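Side-chain contacts in soluble cytochrome b558 (Ectothiorhodospira shaposhnikovii, PDB 1CXY), which binds a b-type heme and, as a bacterial homologue of cytochrome b5, probably carries electrons in soluble form: residues A16-S20 against P21-W25; S57-A60 against W61-S65. All coordinates share one frame; numbering follows the deposited sequence.

Interaction 1 of 2, residues A16-S20 against P21-W25; sequences AEHHS and PDDCW
A tight beta hairpin, closed by a type I turn from S20 to D23, brings H18 onto W25 and D23 at the start of the antiparallel sheet. P21 suits the first corner of the turn because its ring already holds phi near the value that a type I turn needs there. D23 N donates to S20 O, S20 N returns a bond to D23 O, and one step farther W25 N reaches H18 O at 3.0 Å. H19 and S20 both stand against D23, a classic beta bulge. Beyond it the imidazole of H18 lies flat on the six-membered ring of W25, the planes 1° apart and the centroids separated by 3.6 Å, while H18 CB rests over the five-membered ring in a CH-pi contact. Histidine fits here because its edge remains available while its face is stacked: H18 ND1 donates within the ring plane to D23 OD2, 2.7 Å away, on the syn side but well out of the plane of a carboxylate turned 81° from the ring. The anti relation of D23 CG to the backbone N (chi1 -172°) carries the acid to that edge, and the charge would probably favour a proton on ND1. A water bridges E17 O and D23 OD1. With an alanine in place of W25, the imidazole would probably lose the flat surface beneath it and be held mainly by its bond to D23. W25 also meets F10 edge-to-face, and the C24-C53 disulfide ties the second strand to a later part of the chain. The whole is a bulged beta hairpin at the edge of the cytochrome b5 sheet.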
loop_
_atom_site.group_PDB
_atom_site.type_symbol
_atom_site.label_atom_id
_atom_site.label_comp_id
_atom_site.label_asym_id
_atom_site.label_seq_id
_atom_site.Cartn_x
_atom_site.Cartn_y
_atom_site.Cartn_z
ATOM N N ALA A 16 2.098 8.497 -7.231
ATOM C CA ALA A 16 2.178 7.855 -8.529
ATOM C C ALA A 16 3.588 7.784 -9.088
ATOM O O ALA A 16 3.816 6.993 -10.007
ATOM C CB ALA A 16 1.265 8.610 -9.496
ATOM N N GLU A 17 4.554 8.519 -8.583
ATOM C CA GLU A 17 5.947 8.433 -9.028
ATOM C C GLU A 17 6.660 7.197 -8.495
ATOM O O GLU A 17 7.776 6.825 -8.866
ATOM C CB GLU A 17 6.743 9.653 -8.521
ATOM C CG GLU A 17 6.322 10.951 -9.198
ATOM C CD GLU A 17 6.646 10.927 -10.683
ATOM O OE1 GLU A 17 7.824 10.685 -10.998
ATOM O OE2 GLU A 17 5.746 11.072 -11.520
ATOM N N HIS A 18 6.031 6.551 -7.486
ATOM C CA HIS A 18 6.574 5.379 -6.837
ATOM C C HIS A 18 5.622 4.231 -7.197
ATOM O O HIS A 18 4.850 3.709 -6.386
ATOM C CB HIS A 18 6.630 5.592 -5.318
ATOM C CG HIS A 18 7.413 6.831 -4.968
ATOM N ND1 HIS A 18 8.742 6.827 -4.616
ATOM C CD2 HIS A 18 7.002 8.130 -4.932
ATOM C CE1 HIS A 18 9.102 8.075 -4.379
ATOM N NE2 HIS A 18 8.077 8.890 -4.543
ATOM N N HIS A 19 5.798 3.804 -8.451
ATOM C CA HIS A 19 4.859 2.818 -8.994
ATOM C C HIS A 19 5.479 1.534 -9.452
ATOM O O HIS A 19 4.865 0.858 -10.279
ATOM C CB HIS A 19 4.133 3.540 -10.150
ATOM C CG HIS A 19 5.005 3.908 -11.315
ATOM N ND1 HIS A 19 5.280 3.035 -12.356
ATOM C CD2 HIS A 19 5.664 5.061 -11.605
ATOM C CE1 HIS A 19 6.069 3.641 -13.229
ATOM N NE2 HIS A 19 6.324 4.865 -12.804
ATOM N N SER A 20 6.619 1.112 -8.932
ATOM C CA SER A 20 7.249 -0.130 -9.396
ATOM C C SER A 20 7.584 -1.028 -8.238
ATOM O O SER A 20 7.642 -0.588 -7.080
ATOM C CB SER A 20 8.534 0.278 -10.117
ATOM O OG SER A 20 8.311 1.306 -11.071
ATOM N N PRO A 21 7.929 -2.289 -8.468
ATOM C CA PRO A 21 8.287 -3.210 -7.401
ATOM C C PRO A 21 9.461 -2.761 -6.547
ATOM O O PRO A 21 9.478 -2.967 -5.331
ATOM C CB PRO A 21 8.601 -4.515 -8.138
ATOM C CG PRO A 21 7.832 -4.407 -9.408
ATOM C CD PRO A 21 7.875 -2.951 -9.803
ATOM N N ASP A 22 10.420 -2.061 -7.157
ATOM C CA ASP A 22 11.574 -1.554 -6.450
ATOM C C ASP A 22 11.371 -0.143 -5.923
ATOM O O ASP A 22 12.308 0.388 -5.328
ATOM C CB ASP A 22 12.829 -1.623 -7.328
ATOM C CG ASP A 22 12.804 -0.665 -8.493
ATOM O OD1 ASP A 22 13.865 -0.534 -9.157
ATOM O OD2 ASP A 22 11.781 -0.040 -8.816
ATOM N N ASP A 23 10.174 0.418 -5.999
ATOM C CA ASP A 23 9.917 1.767 -5.468
ATOM C C ASP A 23 8.404 1.910 -5.411
ATOM O O ASP A 23 7.763 2.396 -6.349
ATOM C CB ASP A 23 10.508 2.855 -6.367
ATOM C CG ASP A 23 10.432 4.250 -5.784
ATOM O OD1 ASP A 23 10.850 5.229 -6.463
ATOM O OD2 ASP A 23 9.963 4.448 -4.657
ATOM N N CYS A 24 7.799 1.306 -4.400
ATOM C CA CYS A 24 6.358 1.111 -4.334
ATOM C C CYS A 24 5.666 1.819 -3.181
ATOM O O CYS A 24 5.806 1.345 -2.042
ATOM C CB CYS A 24 6.146 -0.411 -4.192
ATOM S SG CYS A 24 4.412 -0.945 -4.116
ATOM N N TRP A 25 4.985 2.916 -3.475
ATOM C CA TRP A 25 4.197 3.605 -2.434
ATOM C C TRP A 25 2.719 3.385 -2.740
ATOM O O TRP A 25 2.324 3.137 -3.896
ATOM C CB TRP A 25 4.462 5.112 -2.455
ATOM C CG TRP A 25 5.813 5.561 -1.971
ATOM C CD1 TRP A 25 6.948 4.848 -1.747
ATOM C CD2 TRP A 25 6.159 6.935 -1.700
ATOM N NE1 TRP A 25 7.983 5.666 -1.321
ATOM C CE2 TRP A 25 7.504 6.964 -1.307
ATOM C CE3 TRP A 25 5.424 8.126 -1.755
ATOM C CZ2 TRP A 25 8.163 8.152 -0.996
ATOM C CZ3 TRP A 25 6.062 9.320 -1.426
ATOM C CH2 TRP A 25 7.416 9.302 -1.041
HETATM O O HOH W 1 10.044 7.838 -7.612
#

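Interaction 2 of 2, residues S57-A60 against W61-S65; sequences STEA and WETKS. With HEM (protoporphyrin IX containing Fe), chain B.
W61 N bonds to S57 O at 3.0 Å and E62 N to T58 O at 2.8 Å, the i to i+4 pattern of a short helix that begins after S57 and ends as K64 takes a positive phi. At that end E59 O accepts twice, from T63 N and from T63 OG1 at 2.8 Å, the two donors arriving from opposite faces of the carbonyl plane. The hydroxyl gets there because chi1 of T63 (66°) sets OG1 between the backbone N and the carbonyl carbon. It then accepts from S65 N, closing an ST turn, so threonine serves as both donor and acceptor where the helix stops. On the outer side T58 CG2 lies alongside E62 CG, and E62 OE2 is hydrogen-bonded to H29 NE2. K64 runs its extended chain over one face of the porphyrin, CG 3.6 Å from HEM C4A, and K64 NZ gives one bond to each propionate, to HEM O1D at 2.8 Å and to HEM O1A at 3.0 Å. A lysine suits this place: its methylenes lie on the macrocycle and its amine probably offsets the two acids. W61 turns a ring edge to the heme, CZ3 3.6 Å from HEM C2C, while alanine brings only a methyl group to it, A60 CB lying 3.9 Å from HEM CMB. W61 also stacks on H70, an axial iron ligand, and W61 O accepts from H70 ND1, which probably helps fix that ligand's rotation. The indole packs against A74, A75 and L78 of helix 72-80 and I28 of strand 23-28, so W61 joins helix 58-63 to heme, helix 72-80 and sheet.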
loop_
_atom_site.group_PDB
_atom_site.type_symbol
_atom_site.label_atom_id
_atom_site.label_comp_id
_atom_site.label_asym_id
_atom_site.label_seq_id
_atom_site.Cartn_x
_atom_site.Cartn_y
_atom_site.Cartn_z
ATOM N N SER A 57 -5.340 2.655 -3.338
ATOM C CA SER A 57 -5.596 1.229 -3.351
ATOM C C SER A 57 -6.534 0.755 -2.242
ATOM O O SER A 57 -6.481 -0.421 -1.878
ATOM C CB SER A 57 -4.234 0.529 -3.159
ATOM O OG SER A 57 -3.283 0.986 -4.124
ATOM N N THR A 58 -7.383 1.644 -1.740
ATOM C CA THR A 58 -8.266 1.254 -0.635
ATOM C C THR A 58 -9.146 0.052 -0.922
ATOM O O THR A 58 -9.255 -0.874 -0.105
ATOM C CB THR A 58 -9.092 2.477 -0.191
ATOM O OG1 THR A 58 -8.258 3.532 0.312
ATOM C CG2 THR A 58 -10.077 2.088 0.916
ATOM N N GLU A 59 -9.798 0.005 -2.090
ATOM C CA GLU A 59 -10.679 -1.133 -2.382
ATOM C C GLU A 59 -9.945 -2.460 -2.399
ATOM O O GLU A 59 -10.410 -3.468 -1.853
ATOM C CB GLU A 59 -11.361 -0.901 -3.730
ATOM C CG GLU A 59 -12.255 -2.059 -4.146
ATOM C CD GLU A 59 -13.132 -1.723 -5.334
ATOM O OE1 GLU A 59 -14.337 -1.473 -5.106
ATOM O OE2 GLU A 59 -12.638 -1.702 -6.477
ATOM N N ALA A 60 -8.785 -2.484 -3.058
ATOM C CA ALA A 60 -7.959 -3.694 -3.086
ATOM C C ALA A 60 -7.533 -4.076 -1.676
ATOM O O ALA A 60 -7.504 -5.261 -1.361
ATOM C CB ALA A 60 -6.750 -3.443 -3.968
ATOM N N TRP A 61 -7.165 -3.105 -0.839
ATOM C CA TRP A 61 -6.820 -3.402 0.550
ATOM C C TRP A 61 -7.981 -4.021 1.302
ATOM O O TRP A 61 -7.845 -4.917 2.142
ATOM C CB TRP A 61 -6.299 -2.121 1.245
ATOM C CG TRP A 61 -6.199 -2.305 2.734
ATOM C CD1 TRP A 61 -7.077 -1.781 3.646
ATOM C CD2 TRP A 61 -5.233 -3.051 3.472
ATOM N NE1 TRP A 61 -6.727 -2.192 4.915
ATOM C CE2 TRP A 61 -5.595 -2.951 4.837
ATOM C CE3 TRP A 61 -4.093 -3.778 3.141
ATOM C CZ2 TRP A 61 -4.855 -3.561 5.846
ATOM C CZ3 TRP A 61 -3.363 -4.393 4.148
ATOM C CH2 TRP A 61 -3.752 -4.285 5.484
ATOM N N GLU A 62 -9.160 -3.423 1.109
ATOM C CA GLU A 62 -10.341 -3.871 1.859
ATOM C C GLU A 62 -10.888 -5.231 1.469
ATOM O O GLU A 62 -11.588 -5.865 2.277
ATOM C CB GLU A 62 -11.443 -2.821 1.667
ATOM C CG GLU A 62 -11.186 -1.501 2.367
ATOM C CD GLU A 62 -11.373 -1.601 3.865
ATOM O OE1 GLU A 62 -12.388 -2.193 4.300
ATOM O OE2 GLU A 62 -10.515 -1.095 4.612
ATOM N N THR A 63 -10.703 -5.602 0.209
ATOM C CA THR A 63 -11.282 -6.835 -0.322
ATOM C C THR A 63 -10.295 -7.869 -0.803
ATOM O O THR A 63 -10.706 -8.988 -1.198
ATOM C CB THR A 63 -12.130 -6.471 -1.572
ATOM O OG1 THR A 63 -11.289 -5.975 -2.623
ATOM C CG2 THR A 63 -13.170 -5.420 -1.236
ATOM N N LYS A 64 -9.010 -7.570 -0.936
ATOM C CA LYS A 64 -8.012 -8.439 -1.527
ATOM C C LYS A 64 -8.390 -8.748 -2.993
ATOM O O LYS A 64 -7.946 -9.727 -3.584
ATOM C CB LYS A 64 -7.790 -9.732 -0.742
ATOM C CG LYS A 64 -7.127 -9.489 0.628
ATOM C CD LYS A 64 -7.077 -10.776 1.443
ATOM C CE LYS A 64 -6.297 -10.509 2.736
ATOM N NZ LYS A 64 -6.553 -11.566 3.764
ATOM N N SER A 65 -9.271 -7.951 -3.576
ATOM C CA SER A 65 -9.794 -8.084 -4.915
ATOM C C SER A 65 -10.663 -9.322 -5.127
ATOM O O SER A 65 -11.093 -9.498 -6.268
ATOM C CB SER A 65 -8.691 -8.028 -5.989
ATOM O OG SER A 65 -8.219 -6.660 -6.043
HETATM C CHA HEM B . -2.771 -11.818 2.137
HETATM C CHB HEM B . -4.153 -9.126 -1.635
HETATM C CHC HEM B . -1.752 -5.358 0.211
HETATM C CHD HEM B . -0.467 -8.009 4.051
HETATM C C1A HEM B . -3.259 -11.449 0.906
HETATM C C2A HEM B . -3.841 -12.337 -0.082
HETATM C C3A HEM B . -4.246 -11.575 -1.108
HETATM C C4A HEM B . -3.895 -10.195 -0.802
HETATM C CMA HEM B . -4.933 -12.006 -2.423
HETATM C CAA HEM B . -4.018 -13.866 0.073
HETATM C CBA HEM B . -5.497 -14.357 0.209
HETATM C CGA HEM B . -6.075 -14.111 1.574
HETATM O O1A HEM B . -5.277 -13.929 2.528
HETATM O O2A HEM B . -7.322 -14.115 1.739
HETATM C C1B HEM B . -3.657 -7.847 -1.440
HETATM C C2B HEM B . -3.890 -6.715 -2.300
HETATM C C3B HEM B . -3.254 -5.665 -1.775
HETATM C C4B HEM B . -2.565 -6.126 -0.592
HETATM C CMB HEM B . -4.794 -6.775 -3.557
HETATM C CAB HEM B . -3.215 -4.216 -2.307
HETATM C CBB HEM B . -3.276 -3.148 -1.511
HETATM C C1C HEM B . -1.188 -5.751 1.402
HETATM C C2C HEM B . -0.384 -4.919 2.269
HETATM C C3C HEM B . -0.036 -5.642 3.344
HETATM C C4C HEM B . -0.631 -6.966 3.175
HETATM C CMC HEM B . -0.059 -3.448 1.938
HETATM C CAC HEM B . 0.760 -5.270 4.609
HETATM C CBC HEM B . 1.847 -4.526 4.617
HETATM C C1D HEM B . -1.008 -9.267 3.864
HETATM C C2D HEM B . -0.978 -10.316 4.849
HETATM C C3D HEM B . -1.621 -11.363 4.321
HETATM C C4D HEM B . -2.073 -10.999 3.003
HETATM C CMD HEM B . -0.299 -10.197 6.235
HETATM C CAD HEM B . -1.937 -12.736 4.972
HETATM C CBD HEM B . -3.453 -12.767 5.323
HETATM C CGD HEM B . -3.908 -11.677 6.258
HETATM O O1D HEM B . -4.918 -10.989 6.006
HETATM O O2D HEM B . -3.269 -11.510 7.338
HETATM N NA HEM B . -3.274 -10.150 0.423
HETATM N NB HEM B . -2.842 -7.464 -0.382
HETATM N NC HEM B . -1.293 -7.002 1.974
HETATM N ND HEM B . -1.705 -9.695 2.746
HETATM FE FE HEM B . -2.315 -8.556 1.210
#

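From the N terminus, the chain leaves helix 12-15 and first turns back on itself in interaction 1, where strand 19-20 meets strand 23-28. Interaction 2 opens only after this hairpin has closed, so the two lie in series and neither nest nor cross. It closes no wide loop, being the turns and end of helix 58-63 in the heme pocket. Their centres are 18 Å apart, on opposite sides of the chain's centre, and they do not touch. Strand 23-28 connects them: it starts in the hairpin, and farther along it M26 packs against S57 at the N-cap and I28 against W61 in the helix. Sheet edge and heme wall are thus joined through one strand.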